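Local coordinates for molybdopterin biosynthesis moeA protein (Pyrococcus horikoshii, PDB 1WU2) that probably takes part in the late steps of molybdenum cofactor biosynthesis, where MoeA proteins promote insertion of molybdate into molybdopterin, at residues A[52-57]-A[141-146]; A[113-118]-A[133-138]. All coordinates share one frame; numbering follows the deposited sequence.

Contact 1: A[52-57]-A[141-146]; sequences PFDRAA and IAFTGE
Asp-54 and Thr-144 are bonded just beyond the two-stranded antiparallel pairing of 55-56 with 141-142. The carboxylate oxygen OD1 of Asp-54 accepts two bonds from one residue. Backbone N of Thr-144 lies 3.0 Å from it and meets it nearly in line with its C-O bond. The hydroxyl OG1 of Thr-144, also 3.0 Å from Asp-54 OD1, comes from above the carboxylate plane. Asp-54 holds CG anti to its carbonyl carbon (chi1 -58°), which carries OD1 across to segment 141-146. Losing this carboxylate to an alanine here would probably leave N and OG1 of Thr-144 without their shared acceptor and free the turn to shift.

The tight part is the backbone. Arg-55 and Ala-142 form a hydrogen-bonded pair. Arg-55 N reaches Ala-142 O at 3.0 Å, and Ala-142 N returns to Arg-55 O at the same length. The CA-H of Ile-141 also points at Arg-55 O, with CA 3.3 Å from that oxygen. Ala-142 is buried here.

The other side is looser. Phe-143, an exposed residue, turns its ring edge to Asp-54, with CD1 3.6 Å from Asp-54 OD1. Ring and carboxylate planes stand 81° apart. CG2 of Ile-141 sits over the centre of one ring face.

A type II turn from Phe-143 to Glu-146 follows strand 141-142. Phe-203 of the second subunit packs on Pro-52, and Gly-206 of that subunit accepts a bond from Arg-55 NH2. Strands 55-56 and 141-142 thus form a small sheet at the subunit interface, with backbone bonds from Ala-56 to Gly-106 and Thr-107 beside it.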
loop_
_atom_site.group_PDB
_atom_site.type_symbol
_atom_site.label_atom_id
_atom_site.label_comp_id
_atom_site.label_asym_id
_atom_site.label_seq_id
_atom_site.Cartn_x
_atom_site.Cartn_y
_atom_site.Cartn_z
ATOM N N PRO A 52 12.776 -0.081 -31.108
ATOM C CA PRO A 52 14.077 0.381 -31.612
ATOM C C PRO A 52 14.029 1.062 -32.990
ATOM O O PRO A 52 15.002 1.730 -33.349
ATOM C CB PRO A 52 14.921 -0.899 -31.647
ATOM C CG PRO A 52 13.951 -2.022 -31.719
ATOM C CD PRO A 52 12.643 -1.545 -31.160
ATOM N N PHE A 53 12.938 0.895 -33.741
ATOM C CA PHE A 53 12.780 1.558 -35.042
ATOM C C PHE A 53 11.327 1.956 -35.341
ATOM O O PHE A 53 10.405 1.564 -34.627
ATOM C CB PHE A 53 13.344 0.687 -36.178
ATOM C CG PHE A 53 12.804 -0.717 -36.204
ATOM C CD1 PHE A 53 11.693 -1.030 -36.968
ATOM C CD2 PHE A 53 13.415 -1.725 -35.477
ATOM C CE1 PHE A 53 11.194 -2.326 -37.007
ATOM C CE2 PHE A 53 12.918 -3.027 -35.508
ATOM C CZ PHE A 53 11.805 -3.324 -36.272
ATOM N N ASP A 54 11.144 2.759 -36.390
ATOM C CA ASP A 54 9.812 3.166 -36.845
ATOM C C ASP A 54 9.095 1.942 -37.405
ATOM O O ASP A 54 9.616 1.283 -38.295
ATOM C CB ASP A 54 9.890 4.240 -37.945
ATOM C CG ASP A 54 10.631 5.498 -37.509
ATOM O OD1 ASP A 54 10.703 5.776 -36.298
ATOM O OD2 ASP A 54 11.175 6.276 -38.322
ATOM N N ARG A 55 7.901 1.654 -36.889
ATOM C CA ARG A 55 7.136 0.468 -37.271
ATOM C C ARG A 55 5.790 0.840 -37.866
ATOM O O ARG A 55 5.207 1.859 -37.511
ATOM C CB ARG A 55 6.868 -0.404 -36.045
ATOM C CG ARG A 55 8.109 -0.865 -35.298
ATOM C CD ARG A 55 8.228 -2.374 -35.194
ATOM N NE ARG A 55 8.665 -2.822 -33.882
ATOM C CZ ARG A 55 8.821 -4.096 -33.541
ATOM N NH1 ARG A 55 8.576 -5.067 -34.420
ATOM N NH2 ARG A 55 9.229 -4.397 -32.313
ATOM N N ALA A 56 5.286 -0.007 -38.755
ATOM C CA ALA A 56 3.909 0.105 -39.210
ATOM C C ALA A 56 3.008 -0.398 -38.083
ATOM O O ALA A 56 3.212 -1.492 -37.571
ATOM C CB ALA A 56 3.700 -0.715 -40.468
ATOM N N ALA A 57 2.029 0.410 -37.691
ATOM C CA ALA A 57 1.081 0.045 -36.637
ATOM C C ALA A 57 -0.090 -0.763 -37.192
ATOM O O ALA A 57 -0.932 -1.241 -36.436
ATOM C CB ALA A 57 0.563 1.299 -35.942
ATOM N N ILE A 141 2.207 5.053 -37.630
ATOM C CA ILE A 141 3.606 4.737 -37.376
ATOM C C ILE A 141 3.885 4.785 -35.878
ATOM O O ILE A 141 3.729 5.829 -35.242
ATOM C CB ILE A 141 4.550 5.699 -38.128
ATOM C CG1 ILE A 141 4.462 5.448 -39.634
ATOM C CG2 ILE A 141 5.994 5.508 -37.651
ATOM C CD1 ILE A 141 5.212 6.451 -40.482
ATOM N N ALA A 142 4.277 3.642 -35.326
ATOM C CA ALA A 142 4.883 3.586 -34.005
ATOM C C ALA A 142 6.337 4.036 -34.127
ATOM O O ALA A 142 7.219 3.244 -34.459
ATOM C CB ALA A 142 4.798 2.174 -33.434
ATOM N N PHE A 143 6.580 5.315 -33.864
ATOM C CA PHE A 143 7.913 5.896 -34.024
ATOM C C PHE A 143 8.917 5.340 -33.018
ATOM O O PHE A 143 8.545 4.760 -32.001
ATOM C CB PHE A 143 7.851 7.423 -33.900
ATOM C CG PHE A 143 7.323 8.106 -35.128
ATOM C CD1 PHE A 143 8.122 8.247 -36.253
ATOM C CD2 PHE A 143 6.028 8.607 -35.160
ATOM C CE1 PHE A 143 7.641 8.882 -37.392
ATOM C CE2 PHE A 143 5.539 9.241 -36.295
ATOM C CZ PHE A 143 6.348 9.378 -37.413
ATOM N N THR A 144 10.195 5.542 -33.320
ATOM C CA THR A 144 11.287 5.068 -32.481
ATOM C C THR A 144 11.210 5.712 -31.103
ATOM O O THR A 144 11.224 6.936 -30.977
ATOM C CB THR A 144 12.645 5.395 -33.143
ATOM O OG1 THR A 144 12.774 4.663 -34.368
ATOM C CG2 THR A 144 13.819 4.904 -32.295
ATOM N N GLY A 145 11.104 4.875 -30.076
ATOM C CA GLY A 145 11.158 5.332 -28.703
ATOM C C GLY A 145 9.870 5.943 -28.186
ATOM O O GLY A 145 9.893 6.660 -27.188
ATOM N N GLU A 146 8.748 5.650 -28.841
ATOM C CA GLU A 146 7.458 6.196 -28.421
ATOM C C GLU A 146 7.079 5.705 -27.020
ATOM O O GLU A 146 6.401 6.412 -26.275
ATOM C CB GLU A 146 6.351 5.882 -29.440
ATOM C CG GLU A 146 6.028 4.400 -29.626
ATOM C CD GLU A 146 4.688 4.166 -30.304
ATOM O OE1 GLU A 146 4.165 3.033 -30.222
ATOM O OE2 GLU A 146 4.156 5.111 -30.924
#

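Contact 2: A[113-118]-A[133-138]; sequences ANAVIM and RPVAPG
Val-135 presses its two methyl groups against two residues of strand 115-118. Its CB points at the strand, and the branches divide there. CG1, opposite the backbone N (chi1 175°), touches CB of Ala-115 at 3.7 Å. CG2, opposite the carbonyl carbon, meets CD1 of Ile-117, also at 3.7 Å. One valine therefore spans two residues on the same side of the strand.

Ile-117 supplies the longer arm. Its CB and CG2 make no close approach to 133-138. CD1 of Ile-117 reaches Val-135, and the tip alone makes the touch. The two side chains meet at a slant. Ala-115 is short and buried. Its CB also lies 3.6 Å from the carbonyl oxygen of Ala-136.

A single backbone hydrogen bond ties the far end. Gly-138 N lies 2.8 Å from Asn-114 O, and the donor sits almost in line with the carbonyl (C=O...N 165°). Gly-138 has a positive phi of 90°, and a side chain there would crowd the carbonyl oxygen of Pro-137. Nearby, Asn-114 and Pro-137 lie side by side, with ND2 of Asn-114 4.1 Å from CB of Pro-137. The amide of Asn-114 is bonded elsewhere: OD1 accepts from Ala-65 N, and ND2 donates to Glu-66.

Asn-114 and Ala-115 both face Ile-63, forming a classic beta bulge. Strand 115-118 is an outermost strand of the mixed sheet within this chain and runs antiparallel to 60-63. The loop 133-138, which leaves strand 128-131 and leads to 141-142, packs against it, and Val-135 also touches Ile-63.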
loop_
_atom_site.group_PDB
_atom_site.type_symbol
_atom_site.label_atom_id
_atom_site.label_comp_id
_atom_site.label_asym_id
_atom_site.label_seq_id
_atom_site.Cartn_x
_atom_site.Cartn_y
_atom_site.Cartn_z
ATOM N N ALA A 113 9.192 6.633 -47.013
ATOM C CA ALA A 113 7.840 6.714 -46.459
ATOM C C ALA A 113 7.803 7.430 -45.112
ATOM O O ALA A 113 8.692 7.254 -44.278
ATOM C CB ALA A 113 7.237 5.326 -46.325
ATOM N N ASN A 114 6.769 8.244 -44.919
ATOM C CA ASN A 114 6.508 8.885 -43.631
ATOM C C ASN A 114 5.085 8.636 -43.115
ATOM O O ASN A 114 4.659 9.261 -42.148
ATOM C CB ASN A 114 6.821 10.392 -43.697
ATOM C CG ASN A 114 5.879 11.158 -44.616
ATOM O OD1 ASN A 114 5.118 10.570 -45.373
ATOM N ND2 ASN A 114 5.938 12.484 -44.550
ATOM N N ALA A 115 4.368 7.708 -43.748
ATOM C CA ALA A 115 3.019 7.336 -43.316
ATOM C C ALA A 115 2.606 5.956 -43.826
ATOM O O ALA A 115 3.209 5.418 -44.751
ATOM C CB ALA A 115 2.014 8.386 -43.772
ATOM N N VAL A 116 1.575 5.390 -43.203
ATOM C CA VAL A 116 0.993 4.120 -43.631
ATOM C C VAL A 116 -0.536 4.218 -43.627
ATOM O O VAL A 116 -1.137 4.685 -42.661
ATOM C CB VAL A 116 1.445 2.942 -42.734
ATOM C CG1 VAL A 116 0.857 1.624 -43.236
ATOM C CG2 VAL A 116 2.970 2.850 -42.684
ATOM N N ILE A 117 -1.148 3.775 -44.723
ATOM C CA ILE A 117 -2.603 3.771 -44.875
ATOM C C ILE A 117 -3.117 2.344 -44.737
ATOM O O ILE A 117 -2.556 1.420 -45.315
ATOM C CB ILE A 117 -3.033 4.389 -46.245
ATOM C CG1 ILE A 117 -4.563 4.410 -46.386
ATOM C CG2 ILE A 117 -2.418 3.627 -47.437
ATOM C CD1 ILE A 117 -5.204 5.708 -45.973
HETATM N N MSE A 118 -4.189 2.176 -43.968
HETATM C CA MSE A 118 -4.803 0.865 -43.766
HETATM C C MSE A 118 -5.212 0.243 -45.097
HETATM O O MSE A 118 -5.677 0.939 -46.002
HETATM C CB MSE A 118 -6.034 0.991 -42.873
HETATM C CG MSE A 118 -5.737 1.476 -41.473
HETATM SE SE MSE A 118 -7.319 1.401 -40.369
HETATM C CE MSE A 118 -7.341 -0.507 -40.017
ATOM N N ARG A 133 -8.897 10.183 -49.133
ATOM C CA ARG A 133 -8.785 11.205 -48.093
ATOM C C ARG A 133 -7.328 11.501 -47.726
ATOM O O ARG A 133 -6.469 10.627 -47.845
ATOM C CB ARG A 133 -9.547 10.759 -46.841
ATOM C CG ARG A 133 -10.913 11.400 -46.680
ATOM C CD ARG A 133 -12.049 10.600 -47.293
ATOM N NE ARG A 133 -13.232 11.417 -47.567
ATOM C CZ ARG A 133 -14.440 10.926 -47.850
ATOM N NH1 ARG A 133 -14.651 9.612 -47.904
ATOM N NH2 ARG A 133 -15.453 11.755 -48.082
ATOM N N PRO A 134 -7.045 12.724 -47.271
ATOM C CA PRO A 134 -5.675 13.097 -46.898
ATOM C C PRO A 134 -5.117 12.306 -45.715
ATOM O O PRO A 134 -5.786 12.144 -44.693
ATOM C CB PRO A 134 -5.790 14.586 -46.546
ATOM C CG PRO A 134 -7.068 15.032 -47.155
ATOM C CD PRO A 134 -7.977 13.851 -47.091
ATOM N N VAL A 135 -3.885 11.831 -45.878
ATOM C CA VAL A 135 -3.179 11.063 -44.866
ATOM C C VAL A 135 -2.195 11.987 -44.153
ATOM O O VAL A 135 -1.437 12.712 -44.797
ATOM C CB VAL A 135 -2.418 9.880 -45.511
ATOM C CG1 VAL A 135 -1.577 9.130 -44.481
ATOM C CG2 VAL A 135 -3.398 8.936 -46.195
ATOM N N ALA A 136 -2.215 11.960 -42.824
ATOM C CA ALA A 136 -1.320 12.785 -42.016
ATOM C C ALA A 136 0.093 12.201 -42.005
ATOM O O ALA A 136 0.253 10.983 -42.069
ATOM C CB ALA A 136 -1.845 12.888 -40.596
ATOM N N PRO A 137 1.114 13.060 -41.944
ATOM C CA PRO A 137 2.482 12.596 -41.685
ATOM C C PRO A 137 2.581 11.903 -40.326
ATOM O O PRO A 137 2.178 12.470 -39.312
ATOM C CB PRO A 137 3.307 13.891 -41.697
ATOM C CG PRO A 137 2.479 14.868 -42.451
ATOM C CD PRO A 137 1.063 14.519 -42.148
ATOM N N GLY A 138 3.092 10.678 -40.324
ATOM C CA GLY A 138 3.243 9.894 -39.110
ATOM C C GLY A 138 2.024 9.048 -38.795
ATOM O O GLY A 138 1.934 8.480 -37.708
#

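From the N terminus, the chain first passes 52-57 and then runs through strands 60-63, 77-84 and 99-103 to reach 113-118. It continues through the strands 123-125 and 128-131 to 133-138, where contact 2 closes a short loop of 14 residues. Three residues later the chain enters 141-146 and closes contact 1, whose loop of 83 residues encloses the smaller one completely. Contact 2 fastens the loop after strand 128-131 to an end strand of the six-stranded sheet. Contact 1 joins the two stretches of chain that lead into and out of that sheet. The two meet where Ile-141 packs on Asn-114 and Phe-143 on Gly-138.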